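Local coordinates for putative Outer membrane protein (Helicobacter pylori, PDB 6GW5), which is the SabA outer-membrane adhesin, whose extracellular lectin-like domain, the part present here, probably binds host glycans and so attaches the bacterium to its host, at residues P103-S106 with T107-Q110; L73-W76 with S77-A80. One frame throughout, in Å; residues are numbered along the deposited sequence.

Contact 1: residues P103-S106 with T107-Q110; sequences PPFS and TIVQ
Phe-105 and Ile-108 meet where the chain turns from a loop into a short helix. The ring of Phe-105 lies beside the first turn, and CB of Ile-108 sits over one of its faces, 4.0 Å from CE1. From this CB the isoleucine branches. CG1 of Ile-108 comes within 4.0 Å of CD1 on the Phe-105 ring and also passes close to the carbonyl O of that residue. CG2 stays by CE1. Beyond these atoms the side chain turns off from the loop residues; it touches Met-189 and Cys-118. CG of Phe-105 stands anti to its own backbone N (chi1 -178°), which lays the ring alongside the helix. The Phe-105 ring also reaches Val-109, whose CG2 is 4.2 Å from CE2 of the phenylalanine. Phe-87 also meets this ring edge-to-face.

The backbone here is the N-terminal start of helix 106-111, preceded by Pro-103 and Pro-104. Cys-118 is disulfide-bonded to Cys-112 just after the helix, so the short helix packs beside this closed loop. N of Ile-108 bonds to O of Phe-105 at 2.8 Å, with the donor well above the carbonyl plane, as in a tight i to i+3 turn. N of Val-109 makes only a weak bond to the same oxygen. One residue on, N of Gln-110 reaches O of Ser-106 at 2.8 Å, almost straight at 173°, the i to i+4 pattern of an alpha helix.

Thr-107 packs on Pro-103. Its OG1 lies 3.8 Å from CB of Pro-103 and makes a weak hydrogen bond to Asn-192, while CG2 approaches CG of Pro-103.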
ATOM      1  N   PRO A 103      38.988   6.839   8.468  1.00 49.18           N
ATOM      2  CA  PRO A 103      39.972   6.247   7.563  1.00 50.42           C
ATOM      3  C   PRO A 103      41.233   7.057   7.511  1.00 52.39           C
ATOM      4  O   PRO A 103      41.231   8.209   7.904  1.00 51.69           O
ATOM      5  CB  PRO A 103      39.287   6.346   6.194  1.00 48.25           C
ATOM      6  CG  PRO A 103      38.350   7.487   6.322  1.00 44.91           C
ATOM      7  CD  PRO A 103      37.823   7.360   7.726  1.00 47.38           C
ATOM      8  N   PRO A 104      42.294   6.477   6.959  1.00 57.54           N
ATOM      9  CA  PRO A 104      43.507   7.264   6.741  1.00 57.18           C
ATOM     10  C   PRO A 104      43.286   8.412   5.757  1.00 54.61           C
ATOM     11  O   PRO A 104      42.498   8.307   4.853  1.00 46.24           O
ATOM     12  CB  PRO A 104      44.497   6.237   6.179  1.00 57.24           C
ATOM     13  CG  PRO A 104      43.677   5.090   5.676  1.00 57.28           C
ATOM     14  CD  PRO A 104      42.447   5.075   6.527  1.00 57.45           C
ATOM     15  N   PHE A 105      44.021   9.491   5.919  1.00 58.61           N
ATOM     16  CA  PHE A 105      43.818  10.668   5.075  1.00 58.75           C
ATOM     17  C   PHE A 105      44.161  10.437   3.588  1.00 51.82           C
ATOM     18  O   PHE A 105      43.661  11.153   2.703  1.00 47.26           O
ATOM     19  CB  PHE A 105      44.619  11.848   5.647  1.00 64.04           C
ATOM     20  CG  PHE A 105      44.440  13.127   4.872  1.00 70.56           C
ATOM     21  CD1 PHE A 105      43.237  13.825   4.929  1.00 67.26           C
ATOM     22  CD2 PHE A 105      45.461  13.615   4.049  1.00 71.97           C
ATOM     23  CE1 PHE A 105      43.058  14.985   4.174  1.00 69.63           C
ATOM     24  CE2 PHE A 105      45.286  14.774   3.298  1.00 71.15           C
ATOM     25  CZ  PHE A 105      44.085  15.463   3.364  1.00 71.54           C
ATOM     26  N   SER A 106      45.008   9.440   3.327  1.00 48.23           N
ATOM     27  CA  SER A 106      45.345   8.989   1.960  1.00 47.84           C
ATOM     28  C   SER A 106      44.112   8.672   1.129  1.00 48.95           C
ATOM     29  O   SER A 106      44.036   8.966  -0.069  1.00 45.35           O
ATOM     30  CB  SER A 106      46.238   7.750   2.028  1.00 49.85           C
ATOM     31  OG  SER A 106      45.710   6.806   2.924  1.00 47.31           O
ATOM     32  N   THR A 107      43.148   8.062   1.799  1.00 48.64           N
ATOM     33  CA  THR A 107      41.759   7.966   1.325  1.00 50.21           C
ATOM     34  C   THR A 107      41.262   9.176   0.523  1.00 47.61           C
ATOM     35  O   THR A 107      40.720   9.023  -0.588  1.00 54.92           O
ATOM     36  CB  THR A 107      40.840   7.686   2.536  1.00 47.55           C
ATOM     37  OG1 THR A 107      40.606   6.272   2.647  1.00 41.18           O
ATOM     38  CG2 THR A 107      39.578   8.332   2.433  1.00 49.08           C
ATOM     39  N   ILE A 108      41.459  10.359   1.088  1.00 43.38           N
ATOM     40  CA  ILE A 108      41.001  11.590   0.493  1.00 42.25           C
ATOM     41  C   ILE A 108      41.804  11.868  -0.764  1.00 46.13           C
ATOM     42  O   ILE A 108      41.234  12.311  -1.784  1.00 50.10           O
ATOM     43  CB  ILE A 108      41.091  12.766   1.488  1.00 46.66           C
ATOM     44  CG1 ILE A 108      40.179  12.503   2.721  1.00 52.44           C
ATOM     45  CG2 ILE A 108      40.735  14.112   0.830  1.00 47.04           C
ATOM     46  CD1 ILE A 108      38.685  12.669   2.474  1.00 50.47           C
ATOM     47  N   VAL A 109      43.111  11.605  -0.705  1.00 43.56           N
ATOM     48  CA  VAL A 109      44.000  11.908  -1.842  1.00 49.24           C
ATOM     49  C   VAL A 109      43.595  10.995  -2.993  1.00 45.50           C
ATOM     50  O   VAL A 109      43.266  11.453  -4.081  1.00 45.88           O
ATOM     51  CB  VAL A 109      45.539  11.743  -1.508  1.00 53.29           C
ATOM     52  CG1 VAL A 109      46.400  12.237  -2.668  1.00 54.10           C
ATOM     53  CG2 VAL A 109      45.930  12.455  -0.203  1.00 51.06           C
ATOM     54  N   GLN A 110      43.586   9.704  -2.693  1.00 47.66           N
ATOM     55  CA  GLN A 110      43.244   8.673  -3.641  1.00 43.28           C
ATOM     56  C   GLN A 110      41.816   8.775  -4.126  1.00 42.69           C
ATOM     57  O   GLN A 110      41.594   8.824  -5.332  1.00 45.40           O
ATOM     58  CB  GLN A 110      43.485   7.304  -3.030  1.00 46.62           C
ATOM     59  CG  GLN A 110      44.974   7.040  -2.770  1.00 47.63           C
ATOM     60  CD  GLN A 110      45.286   5.725  -2.016  1.00 52.13           C
ATOM     61  OE1 GLN A 110      46.438   5.471  -1.610  1.00 52.13           O
ATOM     62  NE2 GLN A 110      44.264   4.895  -1.812  1.00 50.16           N
TER

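Contact 2: residues L73-W76 with S77-A80; sequences LGFW and SLYA
Leu-73 to Tyr-79 form the last two turns of helix 60-79, Ala-80 follows as the first residue to leave helical geometry, and four consecutive i to i+4 bonds join the two segments. N of Ser-77 bonds to O of Leu-73 and N of Leu-78 to O of Gly-74. N of Tyr-79 then meets O of Phe-75 at 2.8 Å, and N of Ala-80 meets O of Trp-76 at 2.7 Å. Both of these last bonds are close to straight.

The side chains of Phe-75, Trp-76 and Tyr-79 make an aromatic cluster. CB of Ala-80 sits over one face of the Trp-76 indole, a CH-pi contact 3.5 Å from the centroid of the six-membered ring. CG of Trp-76 is anti to the backbone N (chi1 171°), which carries the indole along the helix to this methyl. The same indole brings CZ3 to the edge of the Tyr-79 ring, 3.8 Å from CD2. CE2 of Phe-75 touches CB of Tyr-79 at 3.8 Å. These two rings are nearly parallel, at 23°, but slid apart so that they barely overlap.

Lys-299 NZ gathers the carbonyl oxygens of Ser-77, Leu-78 and Ala-80 at the helix end. Trp-76 and Tyr-79 pack on helices 122-139 and 167-183, while Phe-75 leans on helix 215-240. Just beyond, Tyr-79 pairs through its backbone with Thr-85, ahead of strand 87-89.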
ATOM      1  N   LEU A  73      19.626   1.572   9.015  1.00 37.97           N
ATOM      2  CA  LEU A  73      20.840   1.116   9.661  1.00 38.84           C
ATOM      3  C   LEU A  73      21.831   0.509   8.677  1.00 43.07           C
ATOM      4  O   LEU A  73      23.034   0.629   8.862  1.00 51.03           O
ATOM      5  CB  LEU A  73      20.529   0.143  10.780  1.00 40.02           C
ATOM      6  CG  LEU A  73      19.767   0.812  11.957  1.00 43.74           C
ATOM      7  CD1 LEU A  73      19.264  -0.244  12.928  1.00 47.85           C
ATOM      8  CD2 LEU A  73      20.613   1.813  12.739  1.00 45.12           C
ATOM      9  N   GLY A  74      21.338  -0.085   7.600  1.00 44.24           N
ATOM     10  CA  GLY A  74      22.187  -0.645   6.608  1.00 40.77           C
ATOM     11  C   GLY A  74      22.900   0.469   5.877  1.00 42.64           C
ATOM     12  O   GLY A  74      24.105   0.387   5.644  1.00 44.99           O
ATOM     13  N   PHE A  75      22.166   1.499   5.469  1.00 40.11           N
ATOM     14  CA  PHE A  75      22.801   2.581   4.780  1.00 39.01           C
ATOM     15  C   PHE A  75      23.802   3.239   5.715  1.00 41.44           C
ATOM     16  O   PHE A  75      24.901   3.556   5.326  1.00 44.69           O
ATOM     17  CB  PHE A  75      21.821   3.631   4.275  1.00 38.60           C
ATOM     18  CG  PHE A  75      22.499   4.672   3.512  1.00 35.96           C
ATOM     19  CD1 PHE A  75      22.914   4.402   2.237  1.00 38.35           C
ATOM     20  CD2 PHE A  75      22.891   5.848   4.115  1.00 37.39           C
ATOM     21  CE1 PHE A  75      23.671   5.332   1.524  1.00 40.66           C
ATOM     22  CE2 PHE A  75      23.611   6.799   3.400  1.00 38.97           C
ATOM     23  CZ  PHE A  75      24.000   6.542   2.102  1.00 38.17           C
ATOM     24  N   TRP A  76      23.429   3.431   6.960  1.00 42.58           N
ATOM     25  CA  TRP A  76      24.356   4.010   7.915  1.00 42.69           C
ATOM     26  C   TRP A  76      25.633   3.193   7.956  1.00 40.43           C
ATOM     27  O   TRP A  76      26.732   3.731   7.937  1.00 43.83           O
ATOM     28  CB  TRP A  76      23.735   4.104   9.336  1.00 43.64           C
ATOM     29  CG  TRP A  76      24.736   4.506  10.384  1.00 43.41           C
ATOM     30  CD1 TRP A  76      25.315   3.702  11.305  1.00 45.54           C
ATOM     31  CD2 TRP A  76      25.340   5.787  10.521  1.00 40.46           C
ATOM     32  NE1 TRP A  76      26.236   4.412  12.044  1.00 47.16           N
ATOM     33  CE2 TRP A  76      26.284   5.695  11.575  1.00 40.71           C
ATOM     34  CE3 TRP A  76      25.191   6.999   9.841  1.00 40.58           C
ATOM     35  CZ2 TRP A  76      27.056   6.787  12.008  1.00 39.54           C
ATOM     36  CZ3 TRP A  76      25.968   8.106  10.266  1.00 45.78           C
ATOM     37  CH2 TRP A  76      26.887   7.984  11.360  1.00 40.89           C
ATOM     38  N   SER A  77      25.484   1.890   8.017  1.00 40.47           N
ATOM     39  CA  SER A  77      26.634   1.032   8.128  1.00 39.95           C
ATOM     40  C   SER A  77      27.518   1.189   6.869  1.00 42.25           C
ATOM     41  O   SER A  77      28.728   1.205   6.954  1.00 42.21           O
ATOM     42  CB  SER A  77      26.171  -0.386   8.405  1.00 41.85           C
ATOM     43  OG  SER A  77      27.005  -1.343   7.828  1.00 47.04           O
ATOM     44  N   LEU A  78      26.911   1.365   5.714  1.00 41.77           N
ATOM     45  CA  LEU A  78      27.679   1.568   4.496  1.00 40.70           C
ATOM     46  C   LEU A  78      28.416   2.875   4.542  1.00 41.18           C
ATOM     47  O   LEU A  78      29.603   2.926   4.262  1.00 45.38           O
ATOM     48  CB  LEU A  78      26.778   1.564   3.252  1.00 40.80           C
ATOM     49  CG  LEU A  78      26.047   0.280   2.825  1.00 42.13           C
ATOM     50  CD1 LEU A  78      25.166   0.560   1.609  1.00 42.40           C
ATOM     51  CD2 LEU A  78      26.989  -0.858   2.543  1.00 41.76           C
ATOM     52  N   TYR A  79      27.678   3.921   4.869  1.00 41.92           N
ATOM     53  CA  TYR A  79      28.139   5.318   4.846  1.00 41.06           C
ATOM     54  C   TYR A  79      29.181   5.601   5.883  1.00 40.71           C
ATOM     55  O   TYR A  79      30.221   6.197   5.595  1.00 38.65           O
ATOM     56  CB  TYR A  79      26.944   6.204   5.125  1.00 41.19           C
ATOM     57  CG  TYR A  79      27.126   7.698   5.308  1.00 39.59           C
ATOM     58  CD1 TYR A  79      27.388   8.523   4.233  1.00 40.99           C
ATOM     59  CD2 TYR A  79      26.879   8.300   6.540  1.00 39.11           C
ATOM     60  CE1 TYR A  79      27.452   9.902   4.382  1.00 40.41           C
ATOM     61  CE2 TYR A  79      26.959   9.681   6.702  1.00 42.77           C
ATOM     62  CZ  TYR A  79      27.231  10.480   5.611  1.00 42.10           C
ATOM     63  OH  TYR A  79      27.306  11.851   5.742  1.00 52.53           O
ATOM     64  N   ALA A  80      28.906   5.126   7.079  1.00 38.25           N
ATOM     65  CA  ALA A  80      29.788   5.304   8.213  1.00 41.26           C
ATOM     66  C   ALA A  80      30.117   3.921   8.802  1.00 40.19           C
ATOM     67  O   ALA A  80      31.064   3.257   8.328  1.00 38.73           O
ATOM     68  CB  ALA A  80      29.121   6.224   9.237  1.00 41.31           C
TER

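Overall arrangement
Contact 2 comes first along the chain, at the end of helix 60-79. Contact 1 follows at the start of helix 106-111. Between them along the chain comes strand 87-89, which pairs in parallel with strand 119-121, after contact 1. The centres of the contacts are 19 Å apart, and their nearest atoms are about 8 Å apart, without touching. Both lie on the same side of the chain's centre: the centre of contact 2 lies 26 Å, and that of contact 1 44 Å, from the centre of the chain. Contact 2 is buried among long helices, whereas contact 1 is only partly buried. Together they follow the adhesin domain from its helical body out to a more peripheral, loop-rich region.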